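Local coordinates for mandelate racemase / muconate lactonizing enzyme family protein (Agrobacterium tumefaciens, PDB 4DXK) that probably works as a lyase or racemase of the enolase superfamily, with a barrel domain whose carboxylates hold a metal ion, at residues A[3-8]-A[21-26]; A[80-85]-A[292-297]; A[241-246]-A[264-269]; A[329-334]-A[368-373]. One frame throughout, in Å; residues are numbered along the deposited sequence.

Interaction 1. Residues A[3-8]-A[21-26]; sequences ITKLET and LVHTDE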
loop_
_atom_site.group_PDB
_atom_site.type_symbol
_atom_site.label_atom_id
_atom_site.label_comp_id
_atom_site.label_asym_id
_atom_site.label_seq_id
_atom_site.Cartn_x
_atom_site.Cartn_y
_atom_site.Cartn_z
ATOM N N ILE A 3 15.987 47.709 3.509
ATOM C CA ILE A 3 17.341 47.202 3.677
ATOM C C ILE A 3 18.297 48.083 2.879
ATOM O O ILE A 3 18.055 48.375 1.702
ATOM C CB ILE A 3 17.437 45.748 3.191
ATOM C CG1 ILE A 3 16.560 44.841 4.066
ATOM C CG2 ILE A 3 18.888 45.278 3.171
ATOM C CD1 ILE A 3 16.383 43.436 3.518
ATOM N N THR A 4 19.371 48.522 3.525
ATOM C CA THR A 4 20.348 49.382 2.872
ATOM C C THR A 4 21.678 48.688 2.615
ATOM O O THR A 4 22.370 49.014 1.649
ATOM C CB THR A 4 20.630 50.625 3.718
ATOM O OG1 THR A 4 20.900 50.200 5.059
ATOM C CG2 THR A 4 19.438 51.582 3.692
ATOM N N LYS A 5 22.094 47.809 3.524
ATOM C CA LYS A 5 23.393 47.143 3.396
ATOM C C LYS A 5 23.331 45.716 3.903
ATOM O O LYS A 5 22.598 45.414 4.843
ATOM C CB LYS A 5 24.475 47.869 4.204
ATOM C CG LYS A 5 24.609 49.349 3.946
ATOM C CD LYS A 5 25.500 50.009 4.988
ATOM C CE LYS A 5 26.842 49.304 5.106
ATOM N NZ LYS A 5 27.782 50.025 6.022
ATOM N N LEU A 6 24.119 44.844 3.285
ATOM C CA LEU A 6 24.368 43.514 3.820
ATOM C C LEU A 6 25.824 43.428 4.201
ATOM O O LEU A 6 26.713 43.707 3.384
ATOM C CB LEU A 6 24.085 42.417 2.800
ATOM C CG LEU A 6 22.662 42.131 2.358
ATOM C CD1 LEU A 6 22.607 40.761 1.670
ATOM C CD2 LEU A 6 21.688 42.214 3.532
ATOM N N GLU A 7 26.076 43.033 5.438
ATOM C CA GLU A 7 27.427 42.939 5.966
ATOM C C GLU A 7 27.667 41.498 6.391
ATOM O O GLU A 7 26.819 40.894 7.054
ATOM C CB GLU A 7 27.580 43.887 7.158
ATOM C CG GLU A 7 28.884 43.733 7.924
ATOM C CD GLU A 7 28.952 44.633 9.145
ATOM O OE1 GLU A 7 27.922 45.237 9.523
ATOM O OE2 GLU A 7 30.041 44.739 9.739
ATOM N N THR A 8 28.802 40.934 6.003
ATOM C CA THR A 8 29.200 39.637 6.523
ATOM C C THR A 8 30.435 39.797 7.394
ATOM O O THR A 8 31.296 40.638 7.120
ATOM C CB THR A 8 29.479 38.639 5.401
ATOM O OG1 THR A 8 30.342 39.245 4.430
ATOM C CG2 THR A 8 28.176 38.211 4.729
ATOM N N LEU A 21 24.776 40.581 8.831
ATOM C CA LEU A 21 24.133 41.742 9.443
ATOM C C LEU A 21 23.356 42.493 8.379
ATOM O O LEU A 21 23.898 42.854 7.326
ATOM C CB LEU A 21 25.151 42.660 10.124
ATOM C CG LEU A 21 25.720 42.150 11.451
ATOM C CD1 LEU A 21 26.779 41.087 11.236
ATOM C CD2 LEU A 21 26.275 43.295 12.281
ATOM N N VAL A 22 22.073 42.694 8.638
ATOM C CA VAL A 22 21.185 43.345 7.690
ATOM C C VAL A 22 20.898 44.754 8.201
ATOM O O VAL A 22 20.232 44.937 9.229
ATOM C CB VAL A 22 19.875 42.547 7.526
ATOM C CG1 VAL A 22 18.941 43.257 6.558
ATOM C CG2 VAL A 22 20.165 41.136 7.028
ATOM N N HIS A 23 21.442 45.749 7.507
ATOM C CA HIS A 23 21.275 47.142 7.902
ATOM C C HIS A 23 20.054 47.728 7.200
ATOM O O HIS A 23 19.723 47.325 6.078
ATOM C CB HIS A 23 22.510 47.953 7.520
ATOM C CG HIS A 23 23.768 47.493 8.181
ATOM N ND1 HIS A 23 24.385 48.214 9.178
ATOM C CD2 HIS A 23 24.533 46.394 7.982
ATOM C CE1 HIS A 23 25.477 47.576 9.569
ATOM N NE2 HIS A 23 25.588 46.469 8.857
ATOM N N THR A 24 19.395 48.678 7.857
ATOM C CA THR A 24 18.203 49.319 7.314
ATOM C C THR A 24 18.314 50.834 7.359
ATOM O O THR A 24 19.132 51.398 8.097
ATOM C CB THR A 24 16.928 48.901 8.093
ATOM O OG1 THR A 24 17.025 49.329 9.460
ATOM C CG2 THR A 24 16.733 47.387 8.046
ATOM N N ASP A 25 17.458 51.500 6.594
ATOM C CA ASP A 25 17.460 52.956 6.598
ATOM C C ASP A 25 16.993 53.556 7.924
ATOM O O ASP A 25 17.232 54.737 8.189
ATOM C CB ASP A 25 16.707 53.551 5.395
ATOM C CG ASP A 25 15.295 53.013 5.227
ATOM O OD1 ASP A 25 14.759 52.330 6.123
ATOM O OD2 ASP A 25 14.707 53.312 4.162
ATOM N N GLU A 26 16.360 52.744 8.760
ATOM C CA GLU A 26 15.914 53.182 10.078
ATOM C C GLU A 26 17.021 52.991 11.123
ATOM O O GLU A 26 16.874 53.385 12.281
ATOM C CB GLU A 26 14.654 52.408 10.479
ATOM C CG GLU A 26 13.939 52.928 11.719
ATOM C CD GLU A 26 12.487 52.493 11.777
ATOM O OE1 GLU A 26 11.965 52.307 12.896
ATOM O OE2 GLU A 26 11.869 52.354 10.701
#
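A beta hairpin with a classic bulge, part of the enolase-type N-terminal domain, brings Glu7 against Leu21 and Lys5 against His23 as antiparallel hydrogen-bonded pairs. Glu7 N reaches Leu21 O at 2.9 Å, Leu21 N returns to Glu7 O at 2.7 Å, and His23 N donates to Lys5 O. Then the register slips by one residue: Thr4 N also bonds to this partner, at His23 O (2.8 Å), so Thr4 and Lys5 both face a single histidine.

The face bearing Lys5, Glu7, Leu21 and His23 carries the main polar side-chain contact. His23 NE2 donates to Glu7 OE1 at 2.7 Å, with the oxygen in the ring plane and met on its anti side; ring and carboxylate are turned 24° apart. Glu7 arrives there on an extended chain whose CG lies opposite the backbone N (chi1 171°). Its OE2 forms a salt bridge with Arg392, so both carboxylate oxygens have a partner, which should restrict rotation of the group.

On the other face the packing is apolar. Ile3 CG1 meets Val22 CG1 at 3.8 Å, the two chains slanting across each other, while Leu6 CD2 runs alongside Val22 CG2 at 4.0 Å.

That apolar face lies on two helices: Val22 packs on Phe87, Ala90 and Ile94 of helix 79-99, and Leu6 on Ile49, Ala50 and Val53 of helix 38-53. In the four-stranded antiparallel sheet, strand 390-396 flanks strand 3-11 and strand 30-35 flanks strand 17-24.

Interaction 2. Residues A[80-85]-A[292-297]; sequences EVRGNS and ISWCGG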
loop_
_atom_site.group_PDB
_atom_site.type_symbol
_atom_site.label_atom_id
_atom_site.label_comp_id
_atom_site.label_asym_id
_atom_site.label_seq_id
_atom_site.Cartn_x
_atom_site.Cartn_y
_atom_site.Cartn_z
ATOM N N GLU A 80 23.786 27.856 -0.312
ATOM C CA GLU A 80 22.736 28.828 -0.591
ATOM C C GLU A 80 21.715 28.856 0.549
ATOM O O GLU A 80 21.319 29.923 1.033
ATOM C CB GLU A 80 22.030 28.512 -1.918
ATOM C CG GLU A 80 22.916 28.596 -3.163
ATOM C CD GLU A 80 23.546 27.286 -3.605
ATOM O OE1 GLU A 80 23.710 26.345 -2.802
ATOM O OE2 GLU A 80 23.891 27.212 -4.799
ATOM N N VAL A 81 21.272 27.677 0.976
ATOM C CA VAL A 81 20.308 27.605 2.057
ATOM C C VAL A 81 20.894 28.142 3.360
ATOM O O VAL A 81 20.204 28.854 4.098
ATOM C CB VAL A 81 19.754 26.186 2.222
ATOM C CG1 VAL A 81 18.928 26.074 3.502
ATOM C CG2 VAL A 81 18.916 25.833 0.989
ATOM N N ARG A 82 22.153 27.837 3.650
ATOM C CA ARG A 82 22.765 28.359 4.869
ATOM C C ARG A 82 22.806 29.889 4.856
ATOM O O ARG A 82 22.516 30.537 5.867
ATOM C CB ARG A 82 24.159 27.751 5.092
ATOM C CG ARG A 82 24.092 26.245 5.280
ATOM C CD ARG A 82 25.301 25.643 5.986
ATOM N NE ARG A 82 26.581 25.945 5.342
ATOM C CZ ARG A 82 27.029 25.373 4.227
ATOM N NH1 ARG A 82 26.299 24.465 3.579
ATOM N NH2 ARG A 82 28.222 25.724 3.750
ATOM N N GLY A 83 23.122 30.475 3.706
ATOM C CA GLY A 83 23.103 31.924 3.608
ATOM C C GLY A 83 21.708 32.494 3.767
ATOM O O GLY A 83 21.500 33.476 4.484
ATOM N N ASN A 84 20.738 31.878 3.097
ATOM C CA ASN A 84 19.345 32.300 3.232
ATOM C C ASN A 84 18.869 32.230 4.669
ATOM O O ASN A 84 18.103 33.082 5.135
ATOM C CB ASN A 84 18.414 31.424 2.391
ATOM C CG ASN A 84 18.634 31.578 0.908
ATOM O OD1 ASN A 84 19.305 32.497 0.445
ATOM N ND2 ASN A 84 18.046 30.658 0.141
ATOM N N SER A 85 19.314 31.204 5.378
ATOM C CA SER A 85 18.886 30.970 6.754
ATOM C C SER A 85 19.458 32.018 7.702
ATOM O O SER A 85 18.743 32.536 8.566
ATOM C CB SER A 85 19.302 29.568 7.211
ATOM O OG SER A 85 18.745 28.554 6.384
ATOM N N ILE A 292 18.225 25.771 12.599
ATOM C CA ILE A 292 17.596 26.927 11.983
ATOM C C ILE A 292 18.485 27.607 10.950
ATOM O O ILE A 292 17.982 28.243 10.028
ATOM C CB ILE A 292 17.150 27.959 13.036
ATOM C CG1 ILE A 292 18.337 28.469 13.839
ATOM C CG2 ILE A 292 16.081 27.375 13.956
ATOM C CD1 ILE A 292 17.954 29.589 14.770
ATOM N N SER A 293 19.799 27.475 11.107
ATOM C CA SER A 293 20.753 28.091 10.181
ATOM C C SER A 293 21.096 27.214 8.980
ATOM O O SER A 293 21.861 27.640 8.104
ATOM C CB SER A 293 22.040 28.513 10.902
ATOM O OG SER A 293 22.881 27.417 11.204
ATOM N N TRP A 294 20.547 25.994 8.955
ATOM C CA TRP A 294 20.796 25.026 7.889
ATOM C C TRP A 294 19.512 24.632 7.155
ATOM O O TRP A 294 19.596 23.942 6.143
ATOM C CB TRP A 294 21.445 23.747 8.445
ATOM C CG TRP A 294 22.804 23.937 9.056
ATOM C CD1 TRP A 294 23.620 25.024 8.921
ATOM C CD2 TRP A 294 23.489 23.025 9.933
ATOM N NE1 TRP A 294 24.774 24.837 9.642
ATOM C CE2 TRP A 294 24.723 23.619 10.269
ATOM C CE3 TRP A 294 23.198 21.750 10.436
ATOM C CZ2 TRP A 294 25.656 22.992 11.099
ATOM C CZ3 TRP A 294 24.120 21.134 11.268
ATOM C CH2 TRP A 294 25.336 21.750 11.583
ATOM N N CYS A 295 18.339 25.037 7.660
ATOM C CA CYS A 295 17.072 24.476 7.176
ATOM C C CYS A 295 16.165 25.470 6.483
ATOM O O CYS A 295 15.076 25.089 6.052
ATOM C CB CYS A 295 16.290 23.825 8.329
ATOM S SG CYS A 295 15.501 24.997 9.451
ATOM N N GLY A 296 16.580 26.733 6.417
ATOM C CA GLY A 296 15.730 27.784 5.874
ATOM C C GLY A 296 15.317 28.847 6.885
ATOM O O GLY A 296 14.365 29.599 6.653
ATOM N N GLY A 297 15.995 28.897 8.022
ATOM C CA GLY A 297 15.786 29.970 8.980
ATOM C C GLY A 297 14.695 29.677 9.983
ATOM O O GLY A 297 14.102 28.590 10.001
#
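Ser85 is the tight point of this contact, its side chain pushed into the turn formed by residues 292-297. Ser85 OG accepts from Gly296 N at 2.8 Å, a bond noticeably bent at the hydrogen (133°), and donates to Val81 O at 2.7 Å. With OG beside the backbone N (chi1 -59°), the hydroxyl turns back to the carbonyl one helical turn earlier. Val81 O thus takes two donors, Ser85 N and Ser85 OG, from opposite faces of its plane. Ser85 CB itself touches two successive carbonyls, Ser293 O at 3.3 Å and Ile292 O at 3.4 Å.

Arg82 continues the close packing. Its CA points a hydrogen at Ser293 O, and CD lies 3.4 Å from Trp294 CD1, approaching the indole at a slant. The guanidinium plane is nearly perpendicular to the indole (87°) and is engaged elsewhere, with NH2 on Phe36 O and NH1 on Ser77 O and on Glu80 of the second subunit. Trp294 NE1 is held in turn by Phe35 O.

The looser side is at Val81, which is partly exposed and touches the loop through CG1 alone. This methyl brushes Trp294 O at 3.5 Å, a carbonyl that finds no polar partner although the contact buries it; the partly exposed Gly296 is its neighbour.

Helix 79-99 here meets the loop between strand 287-290 and helix 297-310, the junction of N-terminal domain and barrel typical of the mandelate racemase and muconate lactonizing enzyme family, where the active site lies between the two.

Interaction 3. Residues A[241-246]-A[264-269]; sequences HEDPIK and ISASET. With NA (sodium ion), chain C.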
loop_
_atom_site.group_PDB
_atom_site.type_symbol
_atom_site.label_atom_id
_atom_site.label_comp_id
_atom_site.label_asym_id
_atom_site.label_seq_id
_atom_site.Cartn_x
_atom_site.Cartn_y
_atom_site.Cartn_z
ATOM N N HIS A 241 18.051 7.925 18.631
ATOM C CA HIS A 241 19.145 7.545 17.743
ATOM C C HIS A 241 19.161 8.543 16.608
ATOM O O HIS A 241 18.279 8.530 15.734
ATOM C CB HIS A 241 18.961 6.121 17.216
ATOM C CG HIS A 241 19.135 5.070 18.267
ATOM N ND1 HIS A 241 18.927 3.728 18.021
ATOM C CD2 HIS A 241 19.499 5.157 19.569
ATOM C CE1 HIS A 241 19.150 3.037 19.127
ATOM N NE2 HIS A 241 19.492 3.883 20.083
ATOM N N GLU A 242 20.147 9.431 16.644
ATOM C CA GLU A 242 20.180 10.594 15.766
ATOM C C GLU A 242 21.021 10.329 14.528
ATOM O O GLU A 242 22.170 9.873 14.621
ATOM C CB GLU A 242 20.735 11.787 16.541
ATOM C CG GLU A 242 20.766 13.102 15.767
ATOM C CD GLU A 242 21.171 14.269 16.648
ATOM O OE1 GLU A 242 21.056 14.167 17.887
ATOM O OE2 GLU A 242 21.635 15.300 16.110
ATOM N N ASP A 243 20.443 10.627 13.369
ATOM C CA ASP A 243 21.123 10.478 12.084
ATOM C C ASP A 243 21.843 9.131 11.962
ATOM O O ASP A 243 23.042 9.078 11.692
ATOM C CB ASP A 243 22.060 11.667 11.851
ATOM C CG ASP A 243 21.302 12.950 11.601
ATOM O OD1 ASP A 243 20.186 12.860 11.074
ATOM O OD2 ASP A 243 21.810 14.038 11.928
ATOM N N PRO A 244 21.099 8.028 12.134
ATOM C CA PRO A 244 21.748 6.713 12.096
ATOM C C PRO A 244 22.313 6.347 10.727
ATOM O O PRO A 244 23.248 5.542 10.651
ATOM C CB PRO A 244 20.613 5.758 12.466
ATOM C CG PRO A 244 19.352 6.496 12.075
ATOM C CD PRO A 244 19.652 7.921 12.410
ATOM N N ILE A 245 21.726 6.911 9.672
ATOM C CA ILE A 245 22.164 6.721 8.295
ATOM C C ILE A 245 22.124 8.084 7.609
ATOM O O ILE A 245 21.627 9.049 8.179
ATOM C CB ILE A 245 21.279 5.703 7.518
ATOM C CG1 ILE A 245 19.835 6.214 7.404
ATOM C CG2 ILE A 245 21.340 4.303 8.151
ATOM C CD1 ILE A 245 18.984 5.392 6.438
ATOM N N LYS A 246 22.656 8.163 6.400
ATOM C CA LYS A 246 22.604 9.386 5.605
ATOM C C LYS A 246 21.155 9.702 5.284
ATOM O O LYS A 246 20.376 8.812 4.948
ATOM C CB LYS A 246 23.384 9.195 4.304
ATOM C CG LYS A 246 23.719 10.490 3.585
ATOM C CD LYS A 246 24.877 11.206 4.232
ATOM C CE LYS A 246 25.379 12.347 3.351
ATOM N NZ LYS A 246 26.416 13.094 4.077
ATOM N N ILE A 264 13.972 7.468 16.033
ATOM C CA ILE A 264 14.918 8.160 15.179
ATOM C C ILE A 264 14.847 9.652 15.454
ATOM O O ILE A 264 13.759 10.242 15.472
ATOM C CB ILE A 264 14.569 7.923 13.701
ATOM C CG1 ILE A 264 14.685 6.438 13.360
ATOM C CG2 ILE A 264 15.460 8.751 12.781
ATOM C CD1 ILE A 264 14.075 6.082 12.022
ATOM N N SER A 265 16.001 10.267 15.643
ATOM C CA SER A 265 16.117 11.707 15.678
ATOM C C SER A 265 16.668 12.141 14.319
ATOM O O SER A 265 17.758 11.720 13.918
ATOM C CB SER A 265 17.065 12.080 16.815
ATOM O OG SER A 265 17.467 13.413 16.785
ATOM N N ALA A 266 15.897 12.935 13.584
ATOM C CA ALA A 266 16.241 13.312 12.216
ATOM C C ALA A 266 15.558 14.633 11.891
ATOM O O ALA A 266 14.394 14.812 12.270
ATOM C CB ALA A 266 15.769 12.238 11.239
ATOM N N SER A 267 16.239 15.575 11.229
ATOM C CA SER A 267 17.691 15.608 11.054
ATOM C C SER A 267 18.130 17.053 10.849
ATOM O O SER A 267 17.584 17.756 9.991
ATOM C CB SER A 267 18.156 14.808 9.839
ATOM O OG SER A 267 19.563 14.964 9.665
ATOM N N GLU A 268 19.159 17.466 11.584
ATOM C CA GLU A 268 19.804 18.758 11.373
ATOM C C GLU A 268 20.319 18.913 9.938
ATOM O O GLU A 268 20.549 20.033 9.475
ATOM C CB GLU A 268 20.963 18.921 12.361
ATOM C CG GLU A 268 22.127 17.960 12.093
ATOM C CD GLU A 268 23.161 17.897 13.203
ATOM O OE1 GLU A 268 22.768 17.871 14.381
ATOM O OE2 GLU A 268 24.375 17.860 12.891
ATOM N N THR A 269 20.515 17.799 9.238
ATOM C CA THR A 269 21.051 17.858 7.872
ATOM C C THR A 269 20.007 18.119 6.790
ATOM O O THR A 269 20.378 18.335 5.638
ATOM C CB THR A 269 21.848 16.580 7.481
ATOM O OG1 THR A 269 20.955 15.470 7.303
ATOM C CG2 THR A 269 22.886 16.235 8.538
HETATM NA NA NA C . 23.737 16.048 15.481
HETATM O O HOH W 1 20.042 15.537 13.434
HETATM O O HOH W 2 23.767 14.629 13.638
HETATM O O HOH W 3 25.835 16.838 14.752
#
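Glu242 and Glu268 meet at the sodium ion, which Glu242 OE2 and Glu268 OE1 each bind at 2.3 Å. Glu242 reaches it on an extended side chain with CG anti to the backbone N (chi1 -177°). Their side chains cross at about a right angle, carboxylate planes 70° apart, and the metal brings the two oxygens within 3.3 Å. Waters 2 and 3 are also ligands, and Glu216 supplies the third carboxylate.

In the next shell, Asp243 OD2 accepts from water 2 (2.7 Å) and from water 1, which also donates to Glu242 OE2 and accepts from Glu268 N. Its OD1 accepts a hydrogen bond from Ser267 OG at 2.6 Å, on the syn side. Ser267 OG in turn accepts from Thr269 N, an ST turn that follows the cis peptide before Ser267 and probably helps set the backbone that carries Glu268. Lys172 pairs with Glu242 OE1, and Tyr71 of the second subunit with Glu268 OE2.

Further back, Ser265 N donates to His241 O (2.9 Å) and Asp243 N to Ser265 O, fixing the strands in parallel register. Helix 253-259 links them as a beta-alpha-beta unit of the barrel, between strands 212-216 and 287-290.

Interaction 4. Residues A[329-334]-A[368-373]; sequences STHLSL and ITVPPG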
loop_
_atom_site.group_PDB
_atom_site.type_symbol
_atom_site.label_atom_id
_atom_site.label_comp_id
_atom_site.label_asym_id
_atom_site.label_seq_id
_atom_site.Cartn_x
_atom_site.Cartn_y
_atom_site.Cartn_z
ATOM N N SER A 329 17.445 29.659 18.449
ATOM C CA SER A 329 16.837 28.352 18.671
ATOM C C SER A 329 16.090 28.319 19.996
ATOM O O SER A 329 15.035 27.680 20.116
ATOM C CB SER A 329 17.888 27.249 18.653
ATOM O OG SER A 329 18.506 27.173 17.377
ATOM N N THR A 330 16.653 28.973 21.009
ATOM C CA THR A 330 15.987 29.044 22.299
ATOM C C THR A 330 14.667 29.811 22.191
ATOM O O THR A 330 13.667 29.392 22.768
ATOM C CB THR A 330 16.918 29.611 23.383
ATOM O OG1 THR A 330 18.103 28.804 23.456
ATOM C CG2 THR A 330 16.243 29.586 24.741
ATOM N N HIS A 331 14.639 30.905 21.425
ATOM C CA HIS A 331 13.365 31.597 21.172
ATOM C C HIS A 331 12.335 30.640 20.562
ATOM O O HIS A 331 11.181 30.584 20.988
ATOM C CB HIS A 331 13.538 32.798 20.231
ATOM C CG HIS A 331 14.143 34.002 20.879
ATOM N ND1 HIS A 331 13.392 34.947 21.547
ATOM C CD2 HIS A 331 15.430 34.416 20.956
ATOM C CE1 HIS A 331 14.194 35.890 22.010
ATOM N NE2 HIS A 331 15.436 35.592 21.664
ATOM N N LEU A 332 12.744 29.886 19.549
ATOM C CA LEU A 332 11.850 28.904 18.939
ATOM C C LEU A 332 11.375 27.854 19.941
ATOM O O LEU A 332 10.189 27.512 19.984
ATOM C CB LEU A 332 12.538 28.236 17.760
ATOM C CG LEU A 332 11.759 27.109 17.074
ATOM C CD1 LEU A 332 10.442 27.596 16.481
ATOM C CD2 LEU A 332 12.623 26.443 16.009
ATOM N N SER A 333 12.291 27.386 20.776
ATOM C CA SER A 333 11.974 26.378 21.777
ATOM C C SER A 333 11.070 26.887 22.893
ATOM O O SER A 333 10.384 26.091 23.515
ATOM C CB SER A 333 13.259 25.803 22.367
ATOM O OG SER A 333 13.926 25.011 21.403
ATOM N N LEU A 334 11.078 28.190 23.170
ATOM C CA LEU A 334 10.162 28.729 24.170
ATOM C C LEU A 334 8.770 28.926 23.586
ATOM O O LEU A 334 7.776 28.900 24.308
ATOM C CB LEU A 334 10.683 30.044 24.760
ATOM C CG LEU A 334 12.020 29.930 25.495
ATOM C CD1 LEU A 334 12.327 31.247 26.183
ATOM C CD2 LEU A 334 12.062 28.802 26.501
ATOM N N ILE A 368 17.228 26.312 30.121
ATOM C CA ILE A 368 17.766 27.449 29.380
ATOM C C ILE A 368 16.654 28.427 29.010
ATOM O O ILE A 368 15.511 28.024 28.751
ATOM C CB ILE A 368 18.557 26.967 28.131
ATOM C CG1 ILE A 368 19.301 28.120 27.448
ATOM C CG2 ILE A 368 17.643 26.246 27.142
ATOM C CD1 ILE A 368 20.330 27.643 26.427
ATOM N N THR A 369 16.983 29.715 29.018
ATOM C CA THR A 369 16.051 30.740 28.565
ATOM C C THR A 369 16.774 31.796 27.738
ATOM O O THR A 369 18.005 31.811 27.682
ATOM C CB THR A 369 15.295 31.379 29.743
ATOM O OG1 THR A 369 14.188 32.137 29.240
ATOM C CG2 THR A 369 16.212 32.278 30.560
ATOM N N VAL A 370 16.014 32.671 27.084
ATOM C CA VAL A 370 16.600 33.700 26.231
ATOM C C VAL A 370 17.176 34.867 27.034
ATOM O O VAL A 370 16.741 35.135 28.158
ATOM C CB VAL A 370 15.567 34.250 25.224
ATOM C CG1 VAL A 370 15.126 33.147 24.268
ATOM C CG2 VAL A 370 14.361 34.847 25.944
ATOM N N PRO A 371 18.172 35.575 26.470
ATOM C CA PRO A 371 18.542 36.851 27.081
ATOM C C PRO A 371 17.383 37.827 26.904
ATOM O O PRO A 371 16.593 37.685 25.973
ATOM C CB PRO A 371 19.750 37.303 26.257
ATOM C CG PRO A 371 19.578 36.652 24.938
ATOM C CD PRO A 371 18.869 35.341 25.192
ATOM N N PRO A 372 17.271 38.814 27.797
ATOM C CA PRO A 372 16.145 39.755 27.719
ATOM C C PRO A 372 16.273 40.737 26.557
ATOM O O PRO A 372 17.374 41.009 26.065
ATOM C CB PRO A 372 16.237 40.513 29.048
ATOM C CG PRO A 372 17.700 40.480 29.380
ATOM C CD PRO A 372 18.160 39.109 28.934
ATOM N N GLY A 373 15.138 41.269 26.120
ATOM C CA GLY A 373 15.148 42.327 25.131
ATOM C C GLY A 373 14.492 41.964 23.817
ATOM O O GLY A 373 14.081 40.825 23.583
#
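Val370 sets a methyl over the face of the His331 imidazole, and this CH-pi contact is the centre of the interaction. Val370 CG1 stands 3.4 Å from the ring centroid and only 4° off the ring normal, so all five ring atoms are nearly equidistant from it. The methyl is directed there by lying opposite the carbonyl carbon, beside the backbone N (chi1 -64°). The ring cannot easily turn beneath it, because ND1 is bonded to Ala104 N and NE2 to Leu376 O.

Two further carbons touch that methyl. Thr330 CG2 meets Val370 CG1 at 3.8 Å and Leu334 CD1 meets it at 3.9 Å, both side chains sliding past the valine in the opposite direction.

Elsewhere methyls lie against hydroxyl oxygens: Ile368 CD1 is 3.9 Å from Thr330 OG1, which bonds to Leu326 O within its own helix, and Leu334 CD1 is 3.7 Å from Thr369 OG1, which bonds to Arg113 O. Val370 N is buried by the contact and has no partner in the model.

Helix 323-335 of the barrel domain is thus covered by the end of strand 367-369 and the loop after it; that strand lies between strands 115-118 and 362-364 in a small mixed sheet.

How the interactions relate
Interaction 3 forms part of the metal site, and interaction 2 adjoins it: Trp294 CE3 packs on Glu268 O at 3.3 Å, and the tryptophan side chain is about 7 Å from a sodium ion. Both also touch the second subunit. Interaction 2 further meets interaction 4, with Ile292 CD1 3.6 Å from Ser329 OG, so the loop 292-297 is in contact with each. Along the chain, interaction 3 is nested within the span closed by interaction 2. Interaction 1 lies apart, its centre about 36 Å from that of interaction 3, but helix 79-99 connects it to interaction 2, whose nearest atoms are about 8 Å away.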